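Local coordinates for protein (S)-2-haloacid dehalogenase IVA (Burkholderia cepacia, PDB 2NO4) that catalyses the hydrolytic dehalogenation of short-chain (S)-2-haloalkanoic acids, inverting the configuration to give (R)-2-hydroxyalkanoic acids and releasing halide, at residues Tyr67-Leu73 / Ala154-Tyr160; Ala100-Leu104 / Glu133-Ala138; Lys116-Tyr122 / Trp229-Lys234; Val176-Glu180 / Phe197-Thr201. One frame throughout, in Å; residues are numbered along the deposited sequence.

Contact 1. Residues Tyr67-Leu73 / Ala154-Tyr160. With SO4 (sulfate ion), chain K.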
# COMPACT_ATOMS: atom_id res chain seq x y z
N TYR B 67 -0.66 14.10 -5.35
CA TYR B 67 -2.07 13.97 -4.98
C TYR B 67 -3.04 13.99 -6.15
O TYR B 67 -2.91 14.79 -7.10
CB TYR B 67 -2.49 15.02 -3.92
CG TYR B 67 -3.92 14.85 -3.45
CD1 TYR B 67 -4.22 14.00 -2.38
CD2 TYR B 67 -4.98 15.51 -4.08
CE1 TYR B 67 -5.55 13.85 -1.92
CE2 TYR B 67 -6.30 15.36 -3.64
CZ TYR B 67 -6.58 14.52 -2.57
OH TYR B 67 -7.87 14.33 -2.14
N ALA B 68 -4.03 13.10 -6.07
CA ALA B 68 -5.25 13.22 -6.85
C ALA B 68 -6.31 12.69 -5.91
O ALA B 68 -5.99 11.95 -4.96
CB ALA B 68 -5.21 12.37 -8.13
N ASP B 69 -7.56 13.05 -6.16
CA ASP B 69 -8.62 12.73 -5.23
C ASP B 69 -9.09 11.28 -5.24
O ASP B 69 -8.76 10.51 -6.14
CB ASP B 69 -9.78 13.76 -5.28
CG ASP B 69 -10.82 13.50 -6.40
OD1 ASP B 69 -10.77 12.51 -7.14
OD2 ASP B 69 -11.75 14.32 -6.51
N PHE B 70 -9.86 10.91 -4.22
CA PHE B 70 -10.06 9.49 -3.94
C PHE B 70 -10.90 8.84 -5.00
O PHE B 70 -10.67 7.68 -5.37
CB PHE B 70 -10.63 9.28 -2.55
CG PHE B 70 -10.32 7.92 -1.95
CD1 PHE B 70 -9.00 7.49 -1.78
CD2 PHE B 70 -11.37 7.09 -1.50
CE1 PHE B 70 -8.72 6.27 -1.15
CE2 PHE B 70 -11.10 5.86 -0.89
CZ PHE B 70 -9.74 5.46 -0.71
N TRP B 71 -11.87 9.60 -5.53
CA TRP B 71 -12.65 9.12 -6.68
C TRP B 71 -11.78 8.79 -7.91
O TRP B 71 -11.98 7.75 -8.58
CB TRP B 71 -13.76 10.13 -7.04
CG TRP B 71 -14.70 9.66 -8.10
CD1 TRP B 71 -14.75 10.12 -9.38
CD2 TRP B 71 -15.73 8.67 -7.99
NE1 TRP B 71 -15.74 9.47 -10.09
CE2 TRP B 71 -16.37 8.58 -9.25
CE3 TRP B 71 -16.18 7.85 -6.94
CZ2 TRP B 71 -17.45 7.70 -9.50
CZ3 TRP B 71 -17.26 6.97 -7.19
CH2 TRP B 71 -17.88 6.92 -8.47
N GLN B 72 -10.84 9.67 -8.22
CA GLN B 72 -9.93 9.42 -9.34
C GLN B 72 -9.11 8.16 -9.07
O GLN B 72 -8.94 7.34 -9.95
CB GLN B 72 -9.00 10.61 -9.60
CG GLN B 72 -8.09 10.42 -10.85
CD GLN B 72 -7.21 11.62 -11.13
OE1 GLN B 72 -7.62 12.76 -10.93
NE2 GLN B 72 -5.98 11.37 -11.57
N LEU B 73 -8.59 8.02 -7.86
CA LEU B 73 -7.82 6.82 -7.53
C LEU B 73 -8.65 5.53 -7.58
O LEU B 73 -8.12 4.47 -7.96
CB LEU B 73 -7.21 6.94 -6.12
CG LEU B 73 -6.33 8.18 -5.88
CD1 LEU B 73 -5.54 8.05 -4.58
CD2 LEU B 73 -5.46 8.60 -7.10
N ALA B 154 -9.92 13.99 3.38
CA ALA B 154 -8.50 14.15 2.98
C ALA B 154 -8.34 15.20 1.87
O ALA B 154 -7.29 15.82 1.73
CB ALA B 154 -7.94 12.82 2.46
N ASP B 155 -9.39 15.33 1.06
CA ASP B 155 -9.41 16.23 -0.07
C ASP B 155 -9.32 17.71 0.33
O ASP B 155 -9.00 18.55 -0.50
CB ASP B 155 -10.65 16.00 -0.93
CG ASP B 155 -10.45 16.48 -2.37
OD1 ASP B 155 -9.41 16.16 -3.00
OD2 ASP B 155 -11.35 17.16 -2.90
N ASP B 156 -9.58 18.02 1.60
CA ASP B 156 -9.49 19.40 2.09
C ASP B 156 -8.03 19.80 2.21
O ASP B 156 -7.69 20.94 1.92
CB ASP B 156 -10.24 19.58 3.41
CG ASP B 156 -11.73 19.31 3.26
OD1 ASP B 156 -12.24 19.62 2.19
OD2 ASP B 156 -12.39 18.75 4.17
N LEU B 157 -7.16 18.85 2.58
CA LEU B 157 -5.73 19.12 2.78
C LEU B 157 -4.87 18.60 1.64
O LEU B 157 -3.70 18.95 1.55
CB LEU B 157 -5.20 18.43 4.06
CG LEU B 157 -5.61 18.91 5.43
CD1 LEU B 157 -4.57 18.39 6.43
CD2 LEU B 157 -5.70 20.43 5.47
N LYS B 158 -5.44 17.71 0.82
CA LYS B 158 -4.71 17.06 -0.27
C LYS B 158 -3.56 16.18 0.25
O LYS B 158 -2.47 16.14 -0.31
CB LYS B 158 -4.27 18.07 -1.36
CG LYS B 158 -5.49 18.75 -2.03
CD LYS B 158 -5.11 19.54 -3.28
CE LYS B 158 -6.27 20.51 -3.69
NZ LYS B 158 -7.67 19.96 -3.38
N ILE B 159 -3.87 15.44 1.31
CA ILE B 159 -2.95 14.61 2.08
C ILE B 159 -3.77 13.41 2.61
O ILE B 159 -4.77 13.61 3.28
CB ILE B 159 -2.42 15.39 3.30
CG1 ILE B 159 -1.50 16.54 2.87
CG2 ILE B 159 -1.62 14.46 4.25
CD1 ILE B 159 -1.14 17.42 4.01
N TYR B 160 -3.33 12.19 2.31
CA TYR B 160 -4.07 10.99 2.72
C TYR B 160 -3.62 10.42 4.07
O TYR B 160 -2.50 10.66 4.51
CB TYR B 160 -3.93 9.92 1.64
CG TYR B 160 -4.80 10.17 0.43
CD1 TYR B 160 -4.24 10.40 -0.83
CD2 TYR B 160 -6.21 10.15 0.53
CE1 TYR B 160 -5.05 10.57 -1.94
CE2 TYR B 160 -7.01 10.32 -0.58
CZ TYR B 160 -6.42 10.54 -1.79
OH TYR B 160 -7.20 10.73 -2.88
S SO4 K . -2.72 12.87 -12.08
O1 SO4 K . -4.04 13.44 -12.06
O2 SO4 K . -1.91 13.46 -13.15
O3 SO4 K . -2.04 13.14 -10.83
O4 SO4 K . -2.88 11.41 -12.34
O HOH W 1 -11.99 16.49 -5.31
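The side chains of Y67 and Y160 run at about a right angle to each other where the start of helix 70-84, in the helical cap of this HAD-superfamily hydrolase, meets the loop after strand 150-153 of its Rossmann-like core. Together with F70 they form an aromatic cluster. The rim of the Y67 ring lies over one face of Y160, CE1 to CE1 3.3 Å, with the planes 31° apart. K158 CA sits over the centre of the Y67 ring in a CH-pi contact, 3.7 Å from the centroid, and the K158 side chain runs on past CD2 and CE2. The Y67 ring is swung away from its own backbone N (chi1 -176°), which carries it across to the loop, where its hydroxyl donates to D155 OD1 at 2.5 Å. That oxygen lies at the ring edge and accepts on its anti lone pair, and the carboxylate is nearly coplanar with the ring. Y160 OH donates to A68 O at 2.7 Å, along one of the in-plane lone pairs of the carbonyl. The side chains of L73 and Y160 approach from opposite directions, CD1 meeting CE1, and F70 CD1 packs on Y160 CE2.

D69 is the N-cap of helix 70-84 and accepts from Q72 N through OD1; a water joins its OD2 to D155 OD2. The cluster borders the substrate site, since Y160 packs on N129 and F70 on Y22 and N129, both haloacid-binding residues. At the outer side of the helix, Q72 NE2 points almost straight at O1 of a sulfate ion, 2.9 Å away.

Contact 2. Residues Ala100-Leu104 / Glu133-Ala138. With SO4 (sulfate ion), chain I.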
# COMPACT_ATOMS: atom_id res chain seq x y z
N ALA B 100 -22.00 1.71 -8.34
CA ALA B 100 -22.23 0.96 -7.12
C ALA B 100 -21.36 1.50 -5.98
O ALA B 100 -21.80 1.57 -4.85
CB ALA B 100 -21.99 -0.53 -7.36
N TYR B 101 -20.15 1.93 -6.30
CA TYR B 101 -19.24 2.45 -5.30
C TYR B 101 -19.76 3.79 -4.77
O TYR B 101 -19.61 4.12 -3.59
CB TYR B 101 -17.82 2.63 -5.88
CG TYR B 101 -16.77 2.53 -4.79
CD1 TYR B 101 -16.11 1.31 -4.55
CD2 TYR B 101 -16.47 3.63 -3.96
CE1 TYR B 101 -15.17 1.20 -3.54
CE2 TYR B 101 -15.54 3.51 -2.94
CZ TYR B 101 -14.90 2.29 -2.74
OH TYR B 101 -13.98 2.17 -1.76
N LYS B 102 -20.37 4.56 -5.67
CA LYS B 102 -20.84 5.90 -5.33
C LYS B 102 -21.93 5.77 -4.28
O LYS B 102 -22.09 6.67 -3.46
CB LYS B 102 -21.35 6.63 -6.58
CG LYS B 102 -21.24 8.13 -6.44
CD LYS B 102 -21.50 8.88 -7.73
CE LYS B 102 -21.77 10.32 -7.36
NZ LYS B 102 -22.07 11.20 -8.53
N GLU B 103 -22.63 4.65 -4.27
CA GLU B 103 -23.64 4.36 -3.26
C GLU B 103 -23.44 3.01 -2.53
O GLU B 103 -24.33 2.15 -2.47
CB GLU B 103 -25.03 4.50 -3.87
CG GLU B 103 -25.20 5.94 -4.45
CD GLU B 103 -26.62 6.33 -4.84
OE1 GLU B 103 -27.54 5.45 -4.83
OE2 GLU B 103 -26.80 7.54 -5.14
N LEU B 104 -22.23 2.85 -1.97
CA LEU B 104 -21.88 1.68 -1.15
C LEU B 104 -22.83 1.49 0.01
O LEU B 104 -23.15 2.45 0.71
CB LEU B 104 -20.48 1.86 -0.54
CG LEU B 104 -19.19 1.54 -1.23
CD1 LEU B 104 -18.15 1.46 -0.12
CD2 LEU B 104 -19.21 0.20 -2.05
N GLU B 133 -17.74 14.63 -2.85
CA GLU B 133 -18.73 14.17 -3.81
C GLU B 133 -19.06 12.67 -3.71
O GLU B 133 -20.24 12.30 -3.64
CB GLU B 133 -18.37 14.51 -5.25
CG GLU B 133 -19.56 14.21 -6.16
CD GLU B 133 -19.27 14.36 -7.62
OE1 GLU B 133 -19.95 13.67 -8.43
OE2 GLU B 133 -18.37 15.18 -7.96
N MET B 134 -18.03 11.80 -3.74
CA MET B 134 -18.28 10.36 -3.62
C MET B 134 -18.83 9.99 -2.22
O MET B 134 -19.74 9.16 -2.11
CB MET B 134 -17.01 9.56 -3.98
CG MET B 134 -15.90 9.56 -2.94
SD MET B 134 -14.45 8.68 -3.51
CE MET B 134 -15.00 6.95 -3.24
N LEU B 135 -18.31 10.62 -1.17
CA LEU B 135 -18.66 10.24 0.19
C LEU B 135 -20.09 10.69 0.53
O LEU B 135 -20.86 9.93 1.13
CB LEU B 135 -17.70 10.87 1.18
CG LEU B 135 -17.20 10.05 2.37
CD1 LEU B 135 -16.69 11.04 3.39
CD2 LEU B 135 -18.22 9.10 3.01
N GLN B 136 -20.43 11.92 0.15
CA GLN B 136 -21.78 12.46 0.36
C GLN B 136 -22.87 11.63 -0.31
O GLN B 136 -23.91 11.32 0.31
CB GLN B 136 -21.86 13.94 -0.04
CG GLN B 136 -21.43 14.89 1.07
CD GLN B 136 -22.25 14.68 2.37
OE1 GLN B 136 -21.70 14.31 3.42
NE2 GLN B 136 -23.57 14.87 2.27
N ALA B 137 -22.63 11.23 -1.56
CA ALA B 137 -23.53 10.32 -2.27
C ALA B 137 -23.78 9.02 -1.47
O ALA B 137 -24.94 8.60 -1.31
CB ALA B 137 -23.00 10.00 -3.68
N ALA B 138 -22.70 8.39 -1.00
CA ALA B 138 -22.82 7.13 -0.22
C ALA B 138 -23.54 7.37 1.10
O ALA B 138 -24.41 6.57 1.49
CB ALA B 138 -21.44 6.50 0.02
S SO4 I . -15.52 17.33 -4.43
O1 SO4 I . -16.85 17.80 -4.85
O2 SO4 I . -14.59 17.54 -5.57
O3 SO4 I . -15.10 18.14 -3.27
O4 SO4 I . -15.61 15.90 -4.11
O HOH W 2 -18.62 6.48 -2.41
O HOH W 3 -19.54 11.10 -9.76
O HOH W 4 -26.89 9.38 -3.04
O HOH W 5 -24.88 4.09 0.40
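K102 and E103, where helix 90-102 of the cap runs out, lie against helix 132-141 of the Rossmann-like HAD core. The tight part is built on small residues: the CB atoms of A137 and A138 both lie about 3.5 Å from K102 O, and the CA atoms of E103 and A138 are 4.2 Å apart, so the two backbones almost meet. A water bridges Y101 O and M134 O between the two segments. Deeper in, M134 bends at its end (chi3 -78°) and brings its methyl CE to 3.5 Å from Y101 CE2. L104 CG of the same segment lies over one face of the Y101 ring. This inner side faces the substrate site: M134, Y101 and L104 pack on Y22, a haloacid-binding residue, and the hydroxyl of Y101 is hydrogen-bonded to Q54.

The outer side is looser and wetter. The extended K102 chain passes A137 CB and ends in a long salt bridge to E133, NZ to OE1 3.3 Å, made on the anti lone pair of the carboxylate. A water reinforces it, accepting from NZ and donating to OE1. At the rim a further water donates to both E103 OE2 and A137 O. Near the start of helix 132-141, E133 N donates to O4 of a sulfate ion at 2.8 Å.

Contact 3. Residues Lys116-Tyr122 / Trp229-Lys234. With SO4 (sulfate ion), chain M.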
# COMPACT_ATOMS: atom_id res chain seq x y z
N LYS B 116 -27.38 6.32 18.44
CA LYS B 116 -27.22 6.13 19.91
C LYS B 116 -26.11 7.04 20.44
O LYS B 116 -26.26 7.72 21.47
CB LYS B 116 -26.92 4.67 20.26
CG LYS B 116 -28.04 3.64 19.97
CD LYS B 116 -27.62 2.24 20.52
CE LYS B 116 -28.54 1.09 20.11
NZ LYS B 116 -29.89 1.38 20.63
N LEU B 117 -24.98 7.08 19.71
CA LEU B 117 -23.86 7.93 20.10
C LEU B 117 -24.21 9.40 20.05
O LEU B 117 -23.81 10.17 20.92
CB LEU B 117 -22.63 7.65 19.20
CG LEU B 117 -21.98 6.28 19.42
CD1 LEU B 117 -20.80 6.06 18.44
CD2 LEU B 117 -21.52 6.11 20.87
N LYS B 118 -24.95 9.81 19.03
CA LYS B 118 -25.36 11.21 18.93
C LYS B 118 -26.33 11.57 20.09
O LYS B 118 -26.27 12.68 20.63
CB LYS B 118 -25.99 11.46 17.57
CG LYS B 118 -25.69 12.81 16.94
CD LYS B 118 -26.37 12.85 15.56
CE LYS B 118 -27.20 14.11 15.35
NZ LYS B 118 -26.47 15.16 14.58
N SER B 119 -27.16 10.60 20.49
CA SER B 119 -28.10 10.74 21.63
C SER B 119 -27.36 10.85 22.96
O SER B 119 -27.84 11.52 23.87
CB SER B 119 -29.12 9.57 21.68
OG SER B 119 -28.67 8.43 22.46
N ALA B 120 -26.21 10.20 23.08
CA ALA B 120 -25.39 10.32 24.29
C ALA B 120 -24.62 11.66 24.36
O ALA B 120 -23.85 11.88 25.29
CB ALA B 120 -24.45 9.12 24.43
N GLY B 121 -24.85 12.55 23.39
CA GLY B 121 -24.17 13.85 23.36
C GLY B 121 -22.73 13.94 22.83
O GLY B 121 -22.07 14.96 23.01
N TYR B 122 -22.23 12.89 22.16
CA TYR B 122 -20.94 12.98 21.46
C TYR B 122 -21.02 13.80 20.20
O TYR B 122 -22.04 13.84 19.54
CB TYR B 122 -20.45 11.59 21.04
CG TYR B 122 -20.05 10.71 22.17
CD1 TYR B 122 -20.90 9.69 22.63
CD2 TYR B 122 -18.82 10.89 22.80
CE1 TYR B 122 -20.50 8.85 23.66
CE2 TYR B 122 -18.42 10.09 23.85
CZ TYR B 122 -19.26 9.07 24.27
OH TYR B 122 -18.82 8.28 25.31
N TRP B 229 -21.61 0.61 21.55
CA TRP B 229 -22.59 1.19 22.49
C TRP B 229 -22.24 0.92 23.97
O TRP B 229 -22.13 1.87 24.74
CB TRP B 229 -24.03 0.79 22.12
CG TRP B 229 -25.13 1.50 22.93
CD1 TRP B 229 -26.24 0.90 23.48
CD2 TRP B 229 -25.23 2.90 23.25
NE1 TRP B 229 -27.02 1.84 24.10
CE2 TRP B 229 -26.42 3.07 24.00
CE3 TRP B 229 -24.41 4.04 22.99
CZ2 TRP B 229 -26.84 4.33 24.49
CZ3 TRP B 229 -24.82 5.29 23.49
CH2 TRP B 229 -26.03 5.42 24.24
N PRO B 230 -22.09 -0.34 24.39
CA PRO B 230 -21.64 -0.54 25.78
C PRO B 230 -20.29 0.10 26.10
O PRO B 230 -20.03 0.47 27.26
CB PRO B 230 -21.54 -2.07 25.91
CG PRO B 230 -21.60 -2.63 24.50
CD PRO B 230 -22.37 -1.63 23.70
N LEU B 231 -19.43 0.22 25.08
CA LEU B 231 -18.10 0.85 25.27
C LEU B 231 -18.19 2.34 25.54
O LEU B 231 -17.39 2.90 26.27
CB LEU B 231 -17.22 0.58 24.05
CG LEU B 231 -15.75 0.98 24.11
CD1 LEU B 231 -15.04 0.05 25.07
CD2 LEU B 231 -15.15 0.89 22.71
N LEU B 232 -19.18 3.00 24.96
CA LEU B 232 -19.19 4.47 24.97
C LEU B 232 -20.41 5.11 25.64
O LEU B 232 -20.45 6.34 25.79
CB LEU B 232 -19.05 5.03 23.54
CG LEU B 232 -17.68 4.83 22.83
CD1 LEU B 232 -17.82 4.96 21.33
CD2 LEU B 232 -16.62 5.85 23.35
N ALA B 233 -21.42 4.31 26.01
CA ALA B 233 -22.65 4.90 26.58
C ALA B 233 -22.30 5.70 27.84
O ALA B 233 -21.47 5.27 28.63
CB ALA B 233 -23.66 3.82 26.88
N LYS B 234 -22.94 6.85 28.02
CA LYS B 234 -22.68 7.73 29.16
C LYS B 234 -23.74 7.60 30.27
O LYS B 234 -24.87 7.15 30.02
CB LYS B 234 -22.53 9.19 28.70
CG LYS B 234 -21.31 9.43 27.82
CD LYS B 234 -20.76 10.84 27.92
CE LYS B 234 -19.26 10.87 27.55
NZ LYS B 234 -18.53 12.16 27.77
S SO4 M . -31.47 -2.56 19.64
O1 SO4 M . -31.81 -3.76 20.41
O2 SO4 M . -31.12 -1.46 20.55
O3 SO4 M . -30.48 -2.98 18.64
O4 SO4 M . -32.58 -2.05 18.86
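The indole of W229 is gripped between K116 and A233. CH-pi contact dominates one face, where K116 CD stands 3.4 Å from the centroid of the five-membered ring, almost on its normal, and the lysine chain crosses the indole at about a right angle. CB of A233, from the same segment as the tryptophan, lies over the opposite face. The K116 chain bends at its last torsion (chi4 -60°), and NZ makes an off-centre cation-pi contact, 4.9 Å from the same centroid; it also donates to O2 of a sulfate ion at 3.1 Å.

Apolar packing continues at the indole edge, where A120 CB lies 4.0 Å from CZ3 of W229. Further in, L117 CD2 meets L232 CB at 3.8 Å, and both leucines also touch C17 on strand 16-19.

One direct hydrogen bond joins the segments: Y122 OH donates to L232 O at 2.6 Å, in the carbonyl plane and on a lone pair. K234 lies across the hydroxyl end of Y122, with CE 3.5 Å from OH, and its NZ continues to L14 O. Within segment 116-122, S119 OG donates to K116 O, which also accepts from A120 N.

G121, with positive phi, closes helix 110-119 in a Schellman motif. The whole joins this helix to the C-terminal helix 228-232 beside strand 16-19, the layered helix-on-sheet packing of a Rossmann-like alpha/beta fold.

Contact 4. Residues Val176-Glu180 / Phe197-Thr201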
# COMPACT_ATOMS: atom_id res chain seq x y z
N VAL B 176 -11.28 19.82 19.22
CA VAL B 176 -10.95 18.85 20.26
C VAL B 176 -9.44 18.55 20.30
O VAL B 176 -8.73 18.70 19.29
CB VAL B 176 -11.76 17.49 20.10
CG1 VAL B 176 -13.26 17.69 20.30
CG2 VAL B 176 -11.52 16.86 18.71
N ASN B 177 -8.97 18.11 21.46
CA ASN B 177 -7.64 17.56 21.57
C ASN B 177 -7.63 16.08 21.19
O ASN B 177 -8.65 15.42 21.34
CB ASN B 177 -7.14 17.69 23.00
CG ASN B 177 -7.07 19.12 23.44
OD1 ASN B 177 -6.74 20.02 22.65
ND2 ASN B 177 -7.39 19.36 24.72
N PRO B 178 -6.47 15.56 20.75
CA PRO B 178 -6.37 14.14 20.38
C PRO B 178 -6.93 13.21 21.44
O PRO B 178 -7.66 12.30 21.12
CB PRO B 178 -4.87 13.91 20.20
CG PRO B 178 -4.36 15.27 19.79
CD PRO B 178 -5.19 16.27 20.53
N ASN B 179 -6.62 13.44 22.71
CA ASN B 179 -7.12 12.53 23.73
C ASN B 179 -8.60 12.63 24.10
O ASN B 179 -9.07 11.89 24.94
CB ASN B 179 -6.22 12.52 24.98
CG ASN B 179 -6.40 13.74 25.86
OD1 ASN B 179 -7.19 14.65 25.57
ND2 ASN B 179 -5.64 13.77 26.95
N GLU B 180 -9.34 13.54 23.46
CA GLU B 180 -10.79 13.64 23.63
C GLU B 180 -11.54 12.96 22.50
O GLU B 180 -12.79 13.01 22.43
CB GLU B 180 -11.22 15.09 23.68
CG GLU B 180 -10.58 15.85 24.81
CD GLU B 180 -10.99 17.30 24.80
OE1 GLU B 180 -10.78 18.00 23.80
OE2 GLU B 180 -11.54 17.73 25.83
N PHE B 197 -0.73 9.20 16.27
CA PHE B 197 -1.11 10.60 16.44
C PHE B 197 -1.60 10.93 17.86
O PHE B 197 -1.36 12.04 18.39
CB PHE B 197 -2.16 11.01 15.38
CG PHE B 197 -2.63 12.44 15.53
CD1 PHE B 197 -1.84 13.49 15.07
CD2 PHE B 197 -3.85 12.72 16.16
CE1 PHE B 197 -2.23 14.83 15.24
CE2 PHE B 197 -4.27 14.04 16.32
CZ PHE B 197 -3.45 15.10 15.87
N GLY B 198 -2.30 9.99 18.50
CA GLY B 198 -2.80 10.23 19.86
C GLY B 198 -4.30 10.06 20.12
O GLY B 198 -4.75 10.27 21.25
N PHE B 199 -5.08 9.70 19.09
CA PHE B 199 -6.52 9.40 19.33
C PHE B 199 -6.64 8.11 20.12
O PHE B 199 -5.75 7.30 20.05
CB PHE B 199 -7.28 9.18 18.03
CG PHE B 199 -7.48 10.41 17.20
CD1 PHE B 199 -7.38 11.69 17.74
CD2 PHE B 199 -7.79 10.27 15.85
CE1 PHE B 199 -7.61 12.86 16.93
CE2 PHE B 199 -8.02 11.40 15.02
CZ PHE B 199 -7.95 12.71 15.59
N ASN B 200 -7.75 7.94 20.85
CA ASN B 200 -8.08 6.65 21.50
C ASN B 200 -8.70 5.73 20.45
O ASN B 200 -9.78 6.02 19.93
CB ASN B 200 -9.05 6.87 22.68
CG ASN B 200 -8.47 7.83 23.72
OD1 ASN B 200 -7.57 7.46 24.47
ND2 ASN B 200 -8.96 9.07 23.74
N THR B 201 -8.02 4.63 20.14
CA THR B 201 -8.40 3.84 18.97
C THR B 201 -9.22 2.60 19.30
O THR B 201 -8.93 1.87 20.24
CB THR B 201 -7.16 3.45 18.12
OG1 THR B 201 -6.19 2.87 18.99
CG2 THR B 201 -6.58 4.71 17.49
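P178 packs against F197, G198 and F199 at the surface of the Rossmann-like core, where the loop leading into strand 181-185 meets the turn between helix 188-197 and strand 200-204. Just before it, N177 is held within its own segment: its backbone N donates to E180 OE1, and its O accepts from E180 N across the short 3-10 turn. The P178 and F197 side chains cross at about a right angle, CG to CE2 3.7 Å. CB of P178 packs on the backbone of G198, the C-prime residue of the Schellman motif that ends helix 188-197. P178 O receives a nearly straight CA-H...O contact from F199, CA to O 3.6 Å, and also lies near CD1 at the edge of that ring. F197 CD2 in turn lies over one face of the F199 ring. F197 continues inward to Y167, a residue inferred to be important for catalysis.

The CB of N179 points away from the other segment, and the residue takes part through its carbonyl. With CG of N200 anti to the carbonyl carbon (chi1 -57°), the amide is brought to the N179 carbonyl, and ND2 also donates to V181 O. N200 ND2 donates to N179 O at 3.1 Å, bent to 136° and from well above the carbonyl plane.

How the contacts relate
Contacts 1 and 2 form one neighbourhood, their centres about 15 Å apart: M134 of contact 2 packs on F70 and W71 of contact 1, and W71 touches K102. Both join cap helices, 70-84 and 90-102, to the core beside the haloacid-binding residues, and along the chain contact 2 is nested within contact 1. Contacts 3 and 4 belong to the core alone, with centres about 17 Å apart and no touch; contact 4 is nested within contact 3, whose segments alternate with those of contacts 1 and 2. The centre of contact 3 lies about 31 Å from that of contact 1, on the opposite side of the chain's centre. The first pair thus fastens cap to core, the second ties helices and loops around the parallel sheet.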